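Local coordinates for PaaX domain-containing protein, C-domain protein (Mycobacterium tuberculosis, PDB 3KFW) that is of unknown function but is probably a PaaX-type, DNA-binding transcriptional repressor with a helix-turn-helix region followed by a Cas2-like domain, at residues E25-T30 and I35-L40; T108-K113 and G121-P126. All coordinates share one frame; numbering follows the deposited sequence.

Interaction 1. Residues E25-T30 and I35-L40; sequences ELIQLT and IKETTL
Ile27 and Thr30 meet Glu37, Leu40 and Ile35 in a largely apolar helix-to-helix contact, formed where helix 23-30 gives way through a short linker to helix 37-49. The backbones come near at both ends of the patch: the CA atoms of Ile27 and Glu37 are 6.1 Å apart, those of Thr30 and Ile35 6.2 Å. Leu40 joins the two halves. With its CG anti to the backbone N (chi1 172°), its side chain is directed at helix 23-30 and the two methyls divide the work. CD2 lies 3.5 Å from Ile27 CG1, while CD1 meets Thr30 tip to tip, 3.7 Å from Thr30 OG1. Thr30 is also crossed at about a right angle by the Ile35 side chain, whose CD1 is 3.9 Å from Thr30 OG1. At the more exposed margin, Ile27 CD1 lies along the outer Glu37 chain, touching CG and reaching the carboxylate, 3.2 Å from Glu37 OE1; that carboxylate is in turn paired with Arg41, one helical turn on. Helix 5-13 completes the core, with Val8 against Thr30, Val9 against Leu40 and Leu13 against Leu26. A short helix and a longer one, joined by a short linker and backed by a third, followed by the hairpin of strands 53-56 and 59-62, fit the winged helix-turn-helix fold, in which helix 37-49 would probably be the recognition helix.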
loop_
_atom_site.group_PDB
_atom_site.type_symbol
_atom_site.label_atom_id
_atom_site.label_comp_id
_atom_site.label_asym_id
_atom_site.label_seq_id
_atom_site.Cartn_x
_atom_site.Cartn_y
_atom_site.Cartn_z
ATOM N N GLU A 25 -5.516 -21.633 53.359
ATOM C CA GLU A 25 -4.886 -22.502 52.365
ATOM C C GLU A 25 -4.096 -21.665 51.347
ATOM O O GLU A 25 -2.958 -21.991 51.006
ATOM C CB GLU A 25 -5.937 -23.408 51.692
ATOM C CG GLU A 25 -6.557 -24.507 52.608
ATOM C CD GLU A 25 -8.000 -24.909 52.184
ATOM O OE1 GLU A 25 -8.521 -24.444 51.132
ATOM O OE2 GLU A 25 -8.645 -25.694 52.914
ATOM N N LEU A 26 -4.696 -20.568 50.899
ATOM C CA LEU A 26 -4.033 -19.610 50.037
ATOM C C LEU A 26 -2.853 -18.965 50.748
ATOM O O LEU A 26 -1.806 -18.788 50.144
ATOM C CB LEU A 26 -5.019 -18.560 49.495
ATOM C CG LEU A 26 -6.181 -19.077 48.586
ATOM C CD1 LEU A 26 -7.236 -18.038 48.267
ATOM C CD2 LEU A 26 -5.640 -19.593 47.292
ATOM N N ILE A 27 -2.984 -18.647 52.034
ATOM C CA ILE A 27 -1.810 -18.136 52.790
ATOM C C ILE A 27 -0.652 -19.134 52.674
ATOM O O ILE A 27 0.486 -18.738 52.422
ATOM C CB ILE A 27 -2.113 -17.819 54.284
ATOM C CG1 ILE A 27 -2.893 -16.511 54.424
ATOM C CG2 ILE A 27 -0.823 -17.716 55.079
ATOM C CD1 ILE A 27 -3.755 -16.412 55.741
ATOM N N GLN A 28 -0.958 -20.425 52.816
ATOM C CA GLN A 28 0.054 -21.477 52.726
ATOM C C GLN A 28 0.656 -21.657 51.332
ATOM O O GLN A 28 1.854 -21.746 51.187
ATOM C CB GLN A 28 -0.506 -22.791 53.267
ATOM C CG GLN A 28 -0.785 -22.690 54.751
ATOM C CD GLN A 28 -1.509 -23.894 55.330
ATOM O OE1 GLN A 28 -0.890 -24.725 55.998
ATOM N NE2 GLN A 28 -2.839 -23.981 55.102
ATOM N N LEU A 29 -0.175 -21.663 50.303
ATOM C CA LEU A 29 0.302 -21.882 48.938
ATOM C C LEU A 29 0.969 -20.647 48.349
ATOM O O LEU A 29 1.716 -20.727 47.368
ATOM C CB LEU A 29 -0.874 -22.283 48.055
ATOM C CG LEU A 29 -1.491 -23.660 48.342
ATOM C CD1 LEU A 29 -3.024 -23.770 48.041
ATOM C CD2 LEU A 29 -0.676 -24.691 47.582
ATOM N N THR A 30 0.692 -19.502 48.948
ATOM C CA THR A 30 1.110 -18.230 48.388
ATOM C C THR A 30 2.463 -17.737 48.913
ATOM O O THR A 30 2.999 -16.758 48.394
ATOM C CB THR A 30 0.019 -17.167 48.665
ATOM O OG1 THR A 30 0.075 -16.145 47.674
ATOM C CG2 THR A 30 0.170 -16.541 50.068
ATOM N N ILE A 35 4.687 -14.023 49.958
ATOM C CA ILE A 35 3.711 -13.026 50.415
ATOM C C ILE A 35 2.834 -13.470 51.589
ATOM O O ILE A 35 1.844 -14.193 51.413
ATOM C CB ILE A 35 2.914 -12.373 49.247
ATOM C CG1 ILE A 35 3.133 -13.139 47.932
ATOM C CG2 ILE A 35 3.378 -10.897 49.099
ATOM C CD1 ILE A 35 2.087 -12.897 46.857
ATOM N N LYS A 36 3.245 -13.030 52.783
ATOM C CA LYS A 36 2.522 -13.249 54.035
ATOM C C LYS A 36 1.132 -12.647 53.924
ATOM O O LYS A 36 0.843 -11.888 52.986
ATOM C CB LYS A 36 3.265 -12.576 55.207
ATOM N N GLU A 37 0.296 -12.976 54.905
ATOM C CA GLU A 37 -1.083 -12.532 54.961
ATOM C C GLU A 37 -1.327 -11.156 54.332
ATOM O O GLU A 37 -2.019 -11.048 53.315
ATOM C CB GLU A 37 -1.593 -12.568 56.409
ATOM C CG GLU A 37 -1.589 -13.969 57.024
ATOM C CD GLU A 37 -2.693 -14.178 58.072
ATOM O OE1 GLU A 37 -3.897 -13.935 57.792
ATOM O OE2 GLU A 37 -2.351 -14.626 59.186
ATOM N N THR A 38 -0.755 -10.130 54.951
ATOM C CA THR A 38 -0.889 -8.723 54.550
ATOM C C THR A 38 -1.293 -8.513 53.086
ATOM O O THR A 38 -2.455 -8.273 52.811
ATOM C CB THR A 38 0.394 -7.863 54.929
ATOM N N THR A 39 -0.342 -8.602 52.163
ATOM C CA THR A 39 -0.572 -8.232 50.760
ATOM C C THR A 39 -1.702 -9.054 50.156
ATOM O O THR A 39 -2.463 -8.564 49.317
ATOM C CB THR A 39 0.706 -8.409 49.913
ATOM N N LEU A 40 -1.810 -10.296 50.625
ATOM C CA LEU A 40 -2.727 -11.285 50.097
ATOM C C LEU A 40 -4.187 -10.988 50.469
ATOM O O LEU A 40 -5.051 -10.914 49.598
ATOM C CB LEU A 40 -2.321 -12.683 50.596
ATOM C CG LEU A 40 -3.298 -13.832 50.289
ATOM C CD1 LEU A 40 -2.955 -14.450 48.962
ATOM C CD2 LEU A 40 -3.250 -14.870 51.397
#

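Interaction 2. Residues T108-K113 and G121-P126; sequences TCMHHK and GVWMRP
The last turn of helix 100-112 lies against strand 122-126, with the CA atoms of Met110 and Trp123 7.4 Å apart and both side chains leaving the backbone toward the other segment. Met110, a selenomethionine here, covers one face of the indole along most of its length. Its CG stands 3.5 Å above the Trp123 ring plane, over the centre, and CB makes a CH-pi contact, 3.5 Å from the centroid of the six-membered ring. The bend at chi2 (-62°) carries the rest of the chain back over the pyrrole half, where SE sits 4.3 Å from the centroid of the five-membered ring, a Met-aromatic contact; CE ends on the pyrrole side, near Trp123 CD1. His111 comes from another direction: its CE1 approaches the benzo edge of Trp123, 3.7 Å from CZ3. The rings form an offset edge-to-face pair, centroids 5.4 Å apart and planes at 75°, with the tryptophan presenting the edge. Nearer the helix end, Arg125 NE is 3.9 Å from Lys113 O, a proximity only, since NE gives its hydrogen bond to Arg114 O. Arg125 NH1 donates to Pro126 O at 3.2 Å with a fairly straight N-H (160°), close to the guanidinium plane. Leu91 of the neighbouring strand also touches Met110, while Val122 points away and packs on Val122 of the third subunit. Across the segments, then, dispersion and aromatic contacts do the joining, while the buried guanidinium is held by the backbone carbonyls of Arg114, just past the helix, and Pro126, at the end of its own strand.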
loop_
_atom_site.group_PDB
_atom_site.type_symbol
_atom_site.label_atom_id
_atom_site.label_comp_id
_atom_site.label_asym_id
_atom_site.label_seq_id
_atom_site.Cartn_x
_atom_site.Cartn_y
_atom_site.Cartn_z
ATOM N N THR A 108 -3.989 -5.832 15.493
ATOM C CA THR A 108 -4.214 -6.641 16.676
ATOM C C THR A 108 -5.163 -7.791 16.437
ATOM O O THR A 108 -4.980 -8.853 17.016
ATOM C CB THR A 108 -4.786 -5.765 17.765
ATOM O OG1 THR A 108 -3.927 -4.642 17.825
ATOM C CG2 THR A 108 -4.795 -6.462 19.127
ATOM N N CYS A 109 -6.160 -7.582 15.583
ATOM C CA CYS A 109 -7.094 -8.639 15.233
ATOM C C CYS A 109 -6.465 -9.702 14.295
ATOM O O CYS A 109 -6.638 -10.890 14.511
ATOM C CB CYS A 109 -8.369 -8.043 14.628
ATOM S SG CYS A 109 -9.636 -9.263 14.260
HETATM N N MSE A 110 -5.749 -9.287 13.260
HETATM C CA MSE A 110 -4.999 -10.252 12.443
HETATM C C MSE A 110 -4.002 -11.083 13.277
HETATM O O MSE A 110 -3.945 -12.296 13.131
HETATM C CB MSE A 110 -4.307 -9.554 11.295
HETATM C CG MSE A 110 -5.266 -8.856 10.352
HETATM SE SE MSE A 110 -6.477 -10.123 9.490
HETATM C CE MSE A 110 -6.868 -9.108 7.888
ATOM N N HIS A 111 -3.267 -10.451 14.197
ATOM C CA HIS A 111 -2.304 -11.192 15.044
ATOM C C HIS A 111 -2.973 -12.231 15.941
ATOM O O HIS A 111 -2.504 -13.384 16.011
ATOM C CB HIS A 111 -1.368 -10.256 15.838
ATOM C CG HIS A 111 -0.437 -9.470 14.964
ATOM N ND1 HIS A 111 0.169 -10.013 13.843
ATOM C CD2 HIS A 111 -0.011 -8.181 15.037
ATOM C CE1 HIS A 111 0.927 -9.092 13.272
ATOM N NE2 HIS A 111 0.827 -7.970 13.971
ATOM N N HIS A 112 -4.070 -11.827 16.584
ATOM C CA HIS A 112 -4.862 -12.698 17.445
ATOM C C HIS A 112 -5.422 -13.950 16.751
ATOM O O HIS A 112 -5.522 -15.006 17.356
ATOM C CB HIS A 112 -6.009 -11.899 18.111
ATOM C CG HIS A 112 -6.845 -12.713 19.059
ATOM N ND1 HIS A 112 -6.502 -12.903 20.386
ATOM C CD2 HIS A 112 -8.022 -13.370 18.883
ATOM C CE1 HIS A 112 -7.427 -13.639 20.985
ATOM N NE2 HIS A 112 -8.358 -13.940 20.093
ATOM N N LYS A 113 -5.847 -13.814 15.510
ATOM C CA LYS A 113 -6.321 -14.967 14.738
ATOM C C LYS A 113 -5.175 -15.655 13.978
ATOM O O LYS A 113 -5.415 -16.499 13.126
ATOM C CB LYS A 113 -7.346 -14.486 13.733
ATOM C CG LYS A 113 -8.581 -13.973 14.370
ATOM C CD LYS A 113 -9.521 -13.481 13.297
ATOM C CE LYS A 113 -10.773 -12.850 13.959
ATOM N NZ LYS A 113 -11.772 -13.901 14.191
ATOM N N GLY A 121 -1.597 -5.113 3.442
ATOM C CA GLY A 121 -3.012 -5.381 3.162
ATOM C C GLY A 121 -3.361 -6.824 2.740
ATOM O O GLY A 121 -4.510 -7.100 2.369
ATOM N N VAL A 122 -2.368 -7.721 2.758
ATOM C CA VAL A 122 -2.546 -9.106 2.421
ATOM C C VAL A 122 -2.131 -9.994 3.616
ATOM O O VAL A 122 -0.934 -10.141 3.916
ATOM C CB VAL A 122 -1.638 -9.505 1.217
ATOM C CG1 VAL A 122 -1.988 -10.864 0.756
ATOM C CG2 VAL A 122 -1.776 -8.525 0.055
ATOM N N TRP A 123 -3.108 -10.607 4.277
ATOM C CA TRP A 123 -2.862 -11.442 5.411
ATOM C C TRP A 123 -3.273 -12.857 5.045
ATOM O O TRP A 123 -4.251 -13.030 4.318
ATOM C CB TRP A 123 -3.660 -10.942 6.601
ATOM C CG TRP A 123 -3.300 -9.591 7.088
ATOM C CD1 TRP A 123 -3.749 -8.384 6.587
ATOM C CD2 TRP A 123 -2.474 -9.269 8.202
ATOM N NE1 TRP A 123 -3.256 -7.347 7.326
ATOM C CE2 TRP A 123 -2.462 -7.846 8.318
ATOM C CE3 TRP A 123 -1.734 -10.035 9.116
ATOM C CZ2 TRP A 123 -1.704 -7.172 9.278
ATOM C CZ3 TRP A 123 -0.994 -9.372 10.091
ATOM C CH2 TRP A 123 -0.973 -7.955 10.160
HETATM N N MSE A 124 -2.522 -13.865 5.504
HETATM C CA MSE A 124 -2.803 -15.269 5.129
HETATM C C MSE A 124 -2.474 -16.171 6.245
HETATM O O MSE A 124 -1.734 -15.797 7.137
HETATM C CB MSE A 124 -1.921 -15.774 3.993
HETATM C CG MSE A 124 -2.117 -15.089 2.742
HETATM SE SE MSE A 124 -0.739 -15.540 1.440
HETATM C CE MSE A 124 -1.431 -17.293 0.917
ATOM N N ARG A 125 -3.000 -17.379 6.169
ATOM C CA ARG A 125 -2.596 -18.460 7.059
ATOM C C ARG A 125 -3.168 -19.744 6.490
ATOM O O ARG A 125 -4.055 -19.688 5.654
ATOM C CB ARG A 125 -3.060 -18.227 8.516
ATOM C CG ARG A 125 -4.554 -18.362 8.718
ATOM C CD ARG A 125 -4.862 -19.273 9.890
ATOM N NE ARG A 125 -3.763 -19.219 10.847
ATOM C CZ ARG A 125 -2.982 -20.244 11.153
ATOM N NH1 ARG A 125 -3.180 -21.408 10.592
ATOM N NH2 ARG A 125 -2.001 -20.076 12.016
ATOM N N PRO A 126 -2.630 -20.912 6.897
ATOM C CA PRO A 126 -3.234 -22.168 6.417
ATOM C C PRO A 126 -4.669 -22.309 6.927
ATOM O O PRO A 126 -4.981 -21.757 7.962
ATOM C CB PRO A 126 -2.333 -23.237 7.019
ATOM C CG PRO A 126 -1.046 -22.547 7.326
ATOM C CD PRO A 126 -1.360 -21.135 7.626
#

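Overall arrangement
Interaction 1 closes before interaction 2 opens, and the two lie on opposite sides of the chain's centre, their own centres 42 Å apart and their nearest atoms about 27 Å apart. They share no helix or sheet. Interaction 1 joins consecutive helices of the PaaX-like helix-turn-helix region, whereas interaction 2 fixes helix 100-112 onto the four-stranded antiparallel sheet of the Cas2-like region. The long C-terminal helix 212-234 reaches helix 23-30, where Arg229 bonds Leu29 O. Both regions touch other subunits, Thr39 packing on Asp180 of the second and Val122 on Val122 of the third. The separation is consistent with a modular protein in which a probable DNA-binding unit and a sheet domain each have their own core.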